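Local structure of beta-Ala-His dipeptidase (Homo sapiens, 3DLJ) at residues L269-D275 against Q367-H371; L355-V361 against M389-P395; M228-K232 against D253-L257. The protein hydrolyses Xaa-His dipeptides, above all carnosine and anserine, as a secreted zinc-dependent metallopeptidase of the M20 family. All blocks are in the same frame, centred on the assembly; numbering follows the deposited sequence.

Interaction 1 of 3, residues L269-D275 against Q367-H371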
loop_
_atom_site.group_PDB
_atom_site.type_symbol
_atom_site.label_atom_id
_atom_site.label_comp_id
_atom_site.label_asym_id
_atom_site.label_seq_id
_atom_site.Cartn_x
_atom_site.Cartn_y
_atom_site.Cartn_z
ATOM N N LEU A 269 -2.989 -15.312 20.403
ATOM C CA LEU A 269 -3.515 -15.781 21.683
ATOM C C LEU A 269 -4.838 -15.145 22.134
ATOM O O LEU A 269 -5.388 -15.536 23.161
ATOM C CB LEU A 269 -2.431 -15.629 22.777
ATOM C CG LEU A 269 -1.155 -16.489 22.600
ATOM C CD1 LEU A 269 -0.066 -16.154 23.643
ATOM C CD2 LEU A 269 -1.479 -17.999 22.654
ATOM N N VAL A 270 -5.349 -14.172 21.380
ATOM C CA VAL A 270 -6.658 -13.572 21.667
ATOM C C VAL A 270 -7.738 -14.635 21.458
ATOM O O VAL A 270 -7.841 -15.178 20.355
ATOM C CB VAL A 270 -6.915 -12.334 20.742
ATOM C CG1 VAL A 270 -8.350 -11.805 20.904
ATOM C CG2 VAL A 270 -5.844 -11.242 20.987
ATOM N N PRO A 271 -8.508 -14.981 22.518
ATOM C CA PRO A 271 -9.594 -15.966 22.308
ATOM C C PRO A 271 -10.671 -15.520 21.299
ATOM O O PRO A 271 -11.067 -14.340 21.282
ATOM C CB PRO A 271 -10.188 -16.166 23.711
ATOM C CG PRO A 271 -9.066 -15.714 24.674
ATOM C CD PRO A 271 -8.393 -14.571 23.938
ATOM N N GLY A 272 -11.112 -16.464 20.461
ATOM C CA GLY A 272 -12.088 -16.208 19.413
ATOM C C GLY A 272 -11.520 -15.879 18.037
ATOM O O GLY A 272 -12.204 -16.007 17.046
ATOM N N ILE A 273 -10.264 -15.461 17.962
ATOM C CA ILE A 273 -9.689 -14.972 16.692
ATOM C C ILE A 273 -9.741 -15.941 15.486
ATOM O O ILE A 273 -9.807 -15.494 14.342
ATOM C CB ILE A 273 -8.259 -14.363 16.902
ATOM C CG1 ILE A 273 -8.379 -12.917 17.396
ATOM C CG2 ILE A 273 -7.483 -14.281 15.580
ATOM C CD1 ILE A 273 -8.606 -11.891 16.282
ATOM N N TYR A 274 -9.744 -17.251 15.731
ATOM C CA TYR A 274 -9.739 -18.228 14.626
ATOM C C TYR A 274 -11.112 -18.815 14.327
ATOM O O TYR A 274 -11.285 -19.547 13.369
ATOM C CB TYR A 274 -8.709 -19.343 14.877
ATOM C CG TYR A 274 -7.293 -18.831 14.865
ATOM C CD1 TYR A 274 -6.632 -18.560 16.052
ATOM C CD2 TYR A 274 -6.634 -18.586 13.662
ATOM C CE1 TYR A 274 -5.329 -18.049 16.056
ATOM C CE2 TYR A 274 -5.324 -18.086 13.648
ATOM C CZ TYR A 274 -4.678 -17.827 14.860
ATOM O OH TYR A 274 -3.397 -17.316 14.873
ATOM N N ASP A 275 -12.085 -18.459 15.148
ATOM C CA ASP A 275 -13.431 -18.981 15.038
ATOM C C ASP A 275 -14.003 -18.953 13.629
ATOM O O ASP A 275 -14.578 -19.948 13.176
ATOM C CB ASP A 275 -14.362 -18.232 15.982
ATOM C CG ASP A 275 -14.118 -18.576 17.431
ATOM O OD1 ASP A 275 -13.298 -19.485 17.745
ATOM O OD2 ASP A 275 -14.782 -17.923 18.255
ATOM N N GLN A 367 -13.318 -8.963 20.751
ATOM C CA GLN A 367 -12.414 -9.996 21.283
ATOM C C GLN A 367 -11.094 -9.448 21.805
ATOM O O GLN A 367 -10.669 -9.813 22.890
ATOM C CB GLN A 367 -12.163 -11.088 20.248
ATOM C CG GLN A 367 -13.425 -11.891 19.972
ATOM C CD GLN A 367 -13.370 -12.691 18.675
ATOM O OE1 GLN A 367 -12.647 -12.362 17.726
ATOM N NE2 GLN A 367 -14.151 -13.742 18.633
ATOM N N VAL A 368 -10.451 -8.579 21.035
ATOM C CA VAL A 368 -9.154 -7.994 21.446
ATOM C C VAL A 368 -9.310 -7.146 22.698
ATOM O O VAL A 368 -8.482 -7.208 23.612
ATOM C CB VAL A 368 -8.498 -7.175 20.301
ATOM C CG1 VAL A 368 -7.224 -6.513 20.772
ATOM C CG2 VAL A 368 -8.221 -8.083 19.101
ATOM N N THR A 369 -10.399 -6.387 22.754
ATOM C CA THR A 369 -10.661 -5.514 23.882
ATOM C C THR A 369 -10.843 -6.335 25.133
ATOM O O THR A 369 -10.124 -6.099 26.102
ATOM C CB THR A 369 -11.841 -4.576 23.608
ATOM O OG1 THR A 369 -11.551 -3.874 22.401
ATOM C CG2 THR A 369 -12.009 -3.564 24.738
ATOM N N ARG A 370 -11.742 -7.325 25.088
ATOM C CA ARG A 370 -12.018 -8.223 26.216
ATOM C C ARG A 370 -10.773 -8.928 26.692
ATOM O O ARG A 370 -10.532 -9.030 27.902
ATOM C CB ARG A 370 -13.070 -9.279 25.854
ATOM C CG ARG A 370 -14.515 -8.830 26.057
ATOM N N HIS A 371 -9.984 -9.425 25.744
ATOM C CA HIS A 371 -8.740 -10.073 26.084
ATOM C C HIS A 371 -7.838 -9.127 26.884
ATOM O O HIS A 371 -7.365 -9.484 27.970
ATOM C CB HIS A 371 -8.053 -10.611 24.827
ATOM C CG HIS A 371 -6.659 -11.094 25.065
ATOM N ND1 HIS A 371 -6.382 -12.315 25.645
ATOM C CD2 HIS A 371 -5.462 -10.512 24.818
ATOM C CE1 HIS A 371 -5.074 -12.464 25.743
ATOM N NE2 HIS A 371 -4.495 -11.387 25.242
HETATM O O HOH W 1 -11.110 -12.403 23.770
#

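Interaction 2 of 3, residues L355-V361 against M389-P395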
loop_
_atom_site.group_PDB
_atom_site.type_symbol
_atom_site.label_atom_id
_atom_site.label_comp_id
_atom_site.label_asym_id
_atom_site.label_seq_id
_atom_site.Cartn_x
_atom_site.Cartn_y
_atom_site.Cartn_z
ATOM N N LEU A 355 -6.719 -9.289 8.590
ATOM C CA LEU A 355 -7.936 -10.070 8.614
ATOM C C LEU A 355 -8.135 -10.818 7.309
ATOM O O LEU A 355 -7.739 -10.346 6.252
ATOM C CB LEU A 355 -9.135 -9.192 8.929
ATOM C CG LEU A 355 -9.008 -8.212 10.103
ATOM C CD1 LEU A 355 -10.328 -7.438 10.267
ATOM C CD2 LEU A 355 -8.699 -8.937 11.376
ATOM N N VAL A 356 -8.740 -11.999 7.411
ATOM C CA VAL A 356 -8.993 -12.860 6.270
ATOM C C VAL A 356 -10.456 -13.359 6.339
ATOM O O VAL A 356 -11.090 -13.285 7.391
ATOM C CB VAL A 356 -8.000 -14.072 6.236
ATOM C CG1 VAL A 356 -6.564 -13.583 6.169
ATOM C CG2 VAL A 356 -8.209 -14.996 7.447
ATOM N N PRO A 357 -11.008 -13.821 5.209
ATOM C CA PRO A 357 -12.308 -14.495 5.236
ATOM C C PRO A 357 -12.341 -15.653 6.244
ATOM O O PRO A 357 -11.387 -16.431 6.291
ATOM C CB PRO A 357 -12.458 -15.029 3.808
ATOM C CG PRO A 357 -11.578 -14.185 2.972
ATOM C CD PRO A 357 -10.474 -13.675 3.836
ATOM N N HIS A 358 -13.401 -15.778 7.048
ATOM C CA HIS A 358 -14.545 -14.861 7.071
ATOM C C HIS A 358 -14.633 -14.004 8.341
ATOM O O HIS A 358 -15.696 -13.903 8.934
ATOM C CB HIS A 358 -15.853 -15.647 6.913
ATOM C CG HIS A 358 -16.224 -15.902 5.491
ATOM N ND1 HIS A 358 -16.859 -17.056 5.080
ATOM C CD2 HIS A 358 -16.023 -15.159 4.372
ATOM C CE1 HIS A 358 -17.044 -17.008 3.770
ATOM N NE2 HIS A 358 -16.543 -15.870 3.317
ATOM N N MET A 359 -13.526 -13.379 8.743
ATOM C CA MET A 359 -13.485 -12.635 10.015
ATOM C C MET A 359 -14.323 -11.333 10.040
ATOM O O MET A 359 -14.248 -10.511 9.134
ATOM C CB MET A 359 -12.024 -12.346 10.423
ATOM C CG MET A 359 -11.130 -13.601 10.531
ATOM S SD MET A 359 -9.364 -13.251 10.739
ATOM C CE MET A 359 -9.313 -12.833 12.497
ATOM N N ASN A 360 -15.076 -11.144 11.118
ATOM C CA ASN A 360 -15.802 -9.899 11.370
ATOM C C ASN A 360 -14.985 -8.844 12.167
ATOM O O ASN A 360 -14.535 -9.107 13.283
ATOM C CB ASN A 360 -17.113 -10.213 12.097
ATOM C CG ASN A 360 -18.005 -8.993 12.240
ATOM O OD1 ASN A 360 -18.037 -8.356 13.296
ATOM N ND2 ASN A 360 -18.719 -8.644 11.161
ATOM N N VAL A 361 -14.831 -7.654 11.581
ATOM C CA VAL A 361 -14.161 -6.516 12.222
ATOM C C VAL A 361 -14.710 -6.187 13.625
ATOM O O VAL A 361 -13.945 -5.970 14.569
ATOM C CB VAL A 361 -14.213 -5.239 11.316
ATOM C CG1 VAL A 361 -13.625 -4.046 12.028
ATOM C CG2 VAL A 361 -13.462 -5.452 10.017
ATOM N N MET A 389 -9.619 0.580 18.705
ATOM C CA MET A 389 -9.391 0.140 17.343
ATOM C C MET A 389 -9.646 1.323 16.418
ATOM O O MET A 389 -10.765 1.797 16.269
ATOM C CB MET A 389 -10.266 -1.049 16.978
ATOM C CG MET A 389 -9.818 -1.719 15.695
ATOM S SD MET A 389 -11.002 -2.929 15.125
ATOM C CE MET A 389 -12.275 -1.840 14.475
ATOM N N THR A 390 -8.571 1.803 15.818
ATOM C CA THR A 390 -8.590 3.072 15.123
ATOM C C THR A 390 -8.870 2.836 13.656
ATOM O O THR A 390 -9.302 3.737 12.948
ATOM C CB THR A 390 -7.258 3.855 15.345
ATOM O OG1 THR A 390 -6.140 2.963 15.203
ATOM C CG2 THR A 390 -7.206 4.440 16.782
ATOM N N LEU A 391 -8.665 1.602 13.212
ATOM C CA LEU A 391 -8.796 1.258 11.805
ATOM C C LEU A 391 -9.264 -0.191 11.704
ATOM O O LEU A 391 -8.717 -1.059 12.385
ATOM C CB LEU A 391 -7.450 1.461 11.135
ATOM C CG LEU A 391 -7.028 0.874 9.809
ATOM C CD1 LEU A 391 -8.033 1.230 8.782
ATOM C CD2 LEU A 391 -5.686 1.506 9.468
ATOM N N GLY A 392 -10.278 -0.430 10.867
ATOM C CA GLY A 392 -10.901 -1.740 10.731
ATOM C C GLY A 392 -11.465 -1.968 9.345
ATOM O O GLY A 392 -12.509 -1.437 8.993
ATOM N N LEU A 393 -10.753 -2.736 8.535
ATOM C CA LEU A 393 -11.153 -2.936 7.145
ATOM C C LEU A 393 -11.299 -4.405 6.830
ATOM O O LEU A 393 -10.475 -5.221 7.237
ATOM C CB LEU A 393 -10.144 -2.294 6.192
ATOM C CG LEU A 393 -9.681 -0.852 6.479
ATOM C CD1 LEU A 393 -8.694 -0.408 5.430
ATOM C CD2 LEU A 393 -10.826 0.194 6.598
ATOM N N HIS A 394 -12.357 -4.734 6.107
ATOM C CA HIS A 394 -12.580 -6.089 5.641
ATOM C C HIS A 394 -11.647 -6.435 4.480
ATOM O O HIS A 394 -11.157 -5.543 3.785
ATOM C CB HIS A 394 -14.053 -6.282 5.251
ATOM C CG HIS A 394 -14.979 -6.383 6.422
ATOM N ND1 HIS A 394 -15.118 -7.542 7.161
ATOM C CD2 HIS A 394 -15.796 -5.468 6.997
ATOM C CE1 HIS A 394 -15.996 -7.339 8.131
ATOM N NE2 HIS A 394 -16.422 -6.088 8.054
ATOM N N PRO A 395 -11.370 -7.737 4.283
ATOM C CA PRO A 395 -10.587 -8.158 3.118
ATOM C C PRO A 395 -11.338 -7.989 1.802
ATOM O O PRO A 395 -12.565 -7.851 1.779
ATOM C CB PRO A 395 -10.297 -9.633 3.395
ATOM C CG PRO A 395 -11.257 -10.044 4.378
ATOM C CD PRO A 395 -11.725 -8.875 5.151
#

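Interaction 3 of 3, residues M228-K232 against D253-L257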
loop_
_atom_site.group_PDB
_atom_site.type_symbol
_atom_site.label_atom_id
_atom_site.label_comp_id
_atom_site.label_asym_id
_atom_site.label_seq_id
_atom_site.Cartn_x
_atom_site.Cartn_y
_atom_site.Cartn_z
ATOM N N MET A 228 -4.610 0.637 19.346
ATOM C CA MET A 228 -3.794 1.453 20.200
ATOM C C MET A 228 -4.173 1.091 21.614
ATOM O O MET A 228 -5.352 1.039 21.938
ATOM C CB MET A 228 -4.086 2.923 19.926
ATOM C CG MET A 228 -3.687 3.332 18.491
ATOM S SD MET A 228 -3.667 5.129 18.376
ATOM C CE MET A 228 -3.136 5.288 16.692
ATOM N N VAL A 229 -3.178 0.824 22.457
ATOM C CA VAL A 229 -3.421 0.478 23.849
ATOM C C VAL A 229 -2.707 1.480 24.739
ATOM O O VAL A 229 -1.491 1.402 24.912
ATOM C CB VAL A 229 -2.915 -0.955 24.193
ATOM C CG1 VAL A 229 -3.256 -1.354 25.661
ATOM C CG2 VAL A 229 -3.452 -1.982 23.217
ATOM N N GLU A 230 -3.473 2.405 25.313
ATOM C CA GLU A 230 -2.942 3.403 26.222
ATOM C C GLU A 230 -2.964 2.925 27.677
ATOM O O GLU A 230 -3.990 2.473 28.184
ATOM C CB GLU A 230 -3.690 4.727 26.054
ATOM C CG GLU A 230 -3.053 5.914 26.796
ATOM C CD GLU A 230 -3.977 7.150 26.854
ATOM O OE1 GLU A 230 -5.034 7.095 27.497
ATOM O OE2 GLU A 230 -3.635 8.184 26.254
ATOM N N VAL A 231 -1.807 2.985 28.330
ATOM C CA VAL A 231 -1.749 2.817 29.771
ATOM C C VAL A 231 -1.245 4.127 30.394
ATOM O O VAL A 231 -0.172 4.615 30.056
ATOM C CB VAL A 231 -0.881 1.585 30.226
ATOM C CG1 VAL A 231 -1.035 1.374 31.715
ATOM C CG2 VAL A 231 -1.267 0.308 29.490
ATOM N N LYS A 232 -2.024 4.686 31.312
ATOM C CA LYS A 232 -1.747 6.010 31.868
ATOM C C LYS A 232 -1.744 6.004 33.390
ATOM O O LYS A 232 -2.695 5.547 34.017
ATOM C CB LYS A 232 -2.760 7.032 31.351
ATOM C CG LYS A 232 -2.578 8.394 31.991
ATOM C CD LYS A 232 -3.551 9.441 31.524
ATOM C CE LYS A 232 -3.656 10.552 32.594
ATOM N NZ LYS A 232 -4.029 11.866 32.001
ATOM N N ASP A 253 2.933 -2.601 32.688
ATOM C CA ASP A 253 1.585 -2.983 32.274
ATOM C C ASP A 253 1.488 -3.172 30.739
ATOM O O ASP A 253 0.995 -4.185 30.263
ATOM C CB ASP A 253 0.554 -1.931 32.745
ATOM C CG ASP A 253 0.324 -1.923 34.266
ATOM O OD1 ASP A 253 0.646 -2.928 34.939
ATOM O OD2 ASP A 253 -0.197 -0.889 34.795
ATOM N N LEU A 254 1.980 -2.201 29.977
ATOM C CA LEU A 254 1.907 -2.266 28.518
ATOM C C LEU A 254 2.670 -3.439 27.941
ATOM O O LEU A 254 2.145 -4.160 27.082
ATOM C CB LEU A 254 2.345 -0.933 27.870
ATOM C CG LEU A 254 2.323 -0.840 26.334
ATOM C CD1 LEU A 254 0.897 -1.101 25.772
ATOM C CD2 LEU A 254 2.877 0.491 25.819
ATOM N N VAL A 255 3.882 -3.670 28.436
ATOM C CA VAL A 255 4.684 -4.797 28.007
ATOM C C VAL A 255 4.010 -6.157 28.293
ATOM O O VAL A 255 4.111 -7.102 27.489
ATOM C CB VAL A 255 6.135 -4.718 28.603
ATOM C CG1 VAL A 255 6.846 -6.032 28.459
ATOM C CG2 VAL A 255 6.921 -3.580 27.927
ATOM N N ALA A 256 3.326 -6.252 29.426
ATOM C CA ALA A 256 2.553 -7.441 29.740
ATOM C C ALA A 256 1.325 -7.570 28.816
ATOM O O ALA A 256 0.982 -8.664 28.390
ATOM C CB ALA A 256 2.134 -7.435 31.201
ATOM N N LEU A 257 0.657 -6.454 28.522
ATOM C CA LEU A 257 -0.447 -6.446 27.552
ATOM C C LEU A 257 -0.014 -6.866 26.162
ATOM O O LEU A 257 -0.617 -7.741 25.567
ATOM C CB LEU A 257 -1.110 -5.062 27.494
ATOM C CG LEU A 257 -1.902 -4.731 28.763
ATOM C CD1 LEU A 257 -2.212 -3.261 28.805
ATOM C CD2 LEU A 257 -3.177 -5.579 28.836
#

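Interaction 1 of 3, residues L269-D275 against Q367-H371
Residues 269-275 meet the helical segment 367-371 at two places, Val270 beside His371 with their CA atoms 6.0 Å apart and Gly272 beside Gln367. The loop bends through a type II turn from Val270 to Ile273 and an overlapping type I turn from Gly272 to Asp275, the latter closed by Asp275 N to Gly272 O. A water donates to both Pro271 O and Gln367 O, 2.8 Å from the latter, and so bridges loop and helix backbones. Val270 presents its CA to one face of the His371 imidazole, 4.3 Å from the centroid and 16° off the ring normal, a CH-pi contact. Val270 CG1, anti to the backbone N (chi1 173°), is turned to Gln367 O at 3.6 Å. Pro271 CD lies 3.5 Å from His371 ND1, while NE2 of that ring is hydrogen-bonded to Ser260. The extended Gln367 side chain runs along the turn: CB and CG touch Pro271 O, and NE2 ends 3.3 Å from Gly272 CA, where a beta-carbon would collide with the amide. Replacing Gln367 by alanine removes CG and the amide, which is likely to open a gap beside Gly272. Val368, whose CG2 meets Val270 CG1 at 4.1 Å, also touches Phe351 and Ile353 of strand 346-355, so the turns flank a helix packed on a largely antiparallel sheet, the two-layer arrangement of the smaller, dimerisation-type domain of M20 peptidases.

Interaction 2 of 3, residues L355-V361 against M389-P395
Val361, the first residue of helix 361-377, points its CB at strand 384-397, and that atom already lies 4.0 Å from His394 NE2. From there the two methyls part. Val361 CG1, placed anti to the backbone N by a chi1 of 175°, meets Met389 CE at 3.6 Å and Gly392 CA at 3.8 Å; a beta-carbon on Gly392 would clash with this methyl. Val361 CG2 stands over the centre of the His394 imidazole, 3.6 Å from the centroid and 11° off the normal, a CH-pi contact. The bend at chi3 (75°) turns the Met389 methyl toward the valine, and the two side chains meet at about a right angle. Met359 O and Asn360 CA approach the same imidazole at its edge. Pro357 CD packs on Pro395 CG at 3.8 Å, the two rings sliding past each other in opposite directions. Asn360 is the N-cap, its OD1 accepting from Ala363 N. Strands 346-355 and 384-397 flank 216-232, both antiparallel to it, so helix 361-377 makes a beta-alpha-beta connection with one strand between. The contact joins the entry of that helix to strand 384-397, and helix 430-438 meets Leu393 and His394 through Pro430 and Lys433.

Interaction 3 of 3, residues M228-K232 against D253-L257
Asp253 OD2 accepts hydrogen bonds from Asn383 ND2 and Ser381 OG, and it also lies 3.9 Å from the methyl Val231 CG1. The other carboxylate oxygen, OD1, forms a salt bridge with Arg379 NE, so both oxygens of this buried group have partners, and the arginine would probably help to keep it ionised. Three groups on two oxygens also restrict rotation of the carboxylate about its last bond. Asp253 CB packs against Val231 CG1 at 3.8 Å, the two side chains crossing at about a right angle, so that one residue offers a methylene to the strand and its charge to the segment around Arg379 and Asn383. This is a helix laid against the face of a beta-sheet: the axes of strand 228-232 and helix 253-257 approach to 9.1 Å at 151° between their N-to-C directions, hence roughly antiparallel. Alternate strand residues, Val229 and Val231, point toward the helix, whereas Glu230 points away and pairs with Arg346. Leu257 CD1 is shared by both valines, lying 3.8 Å from Val229 CG1 and 3.8 Å from Val231 CG2, with Leu257 and Val231 meeting tip to tip. Leu254 starts off to one side, but a CG anti to the backbone N (chi1 -180°) brings CD1 back to the strand, 3.6 Å from Val229 O and 4.1 Å from Val229 CB. Leu254 CB meanwhile touches Val231 CG2, which thus meets both leucines. Leu372 of helix 361-377 touches both Val229 and Leu257, and Met385 of strand 384-397 does likewise.

Interactions 1 and 2 have centres 13 Å apart and touch where Ile273 O comes within 3.3 Å of Met359 CE; both involve helix 361-377, with Val361 in interaction 2 and Gln367 to His371 in interaction 1. Interaction 3 shares a sheet with interaction 2, since strands 216-232 and 384-397 are neighbours, and Thr390 CG2 packs 3.9 Å from Met228 SD. Interactions 1 and 3 do not touch, their nearest atoms being about 5 Å apart. Interaction 2 comes near the catalytic centre: the side chain of Leu393 is about 9 Å from that of Glu177, the probable proton acceptor, and about 12 Å from a bound zinc ion. Interactions 1 and 3 lie away from the zinc site and the catalytic residues.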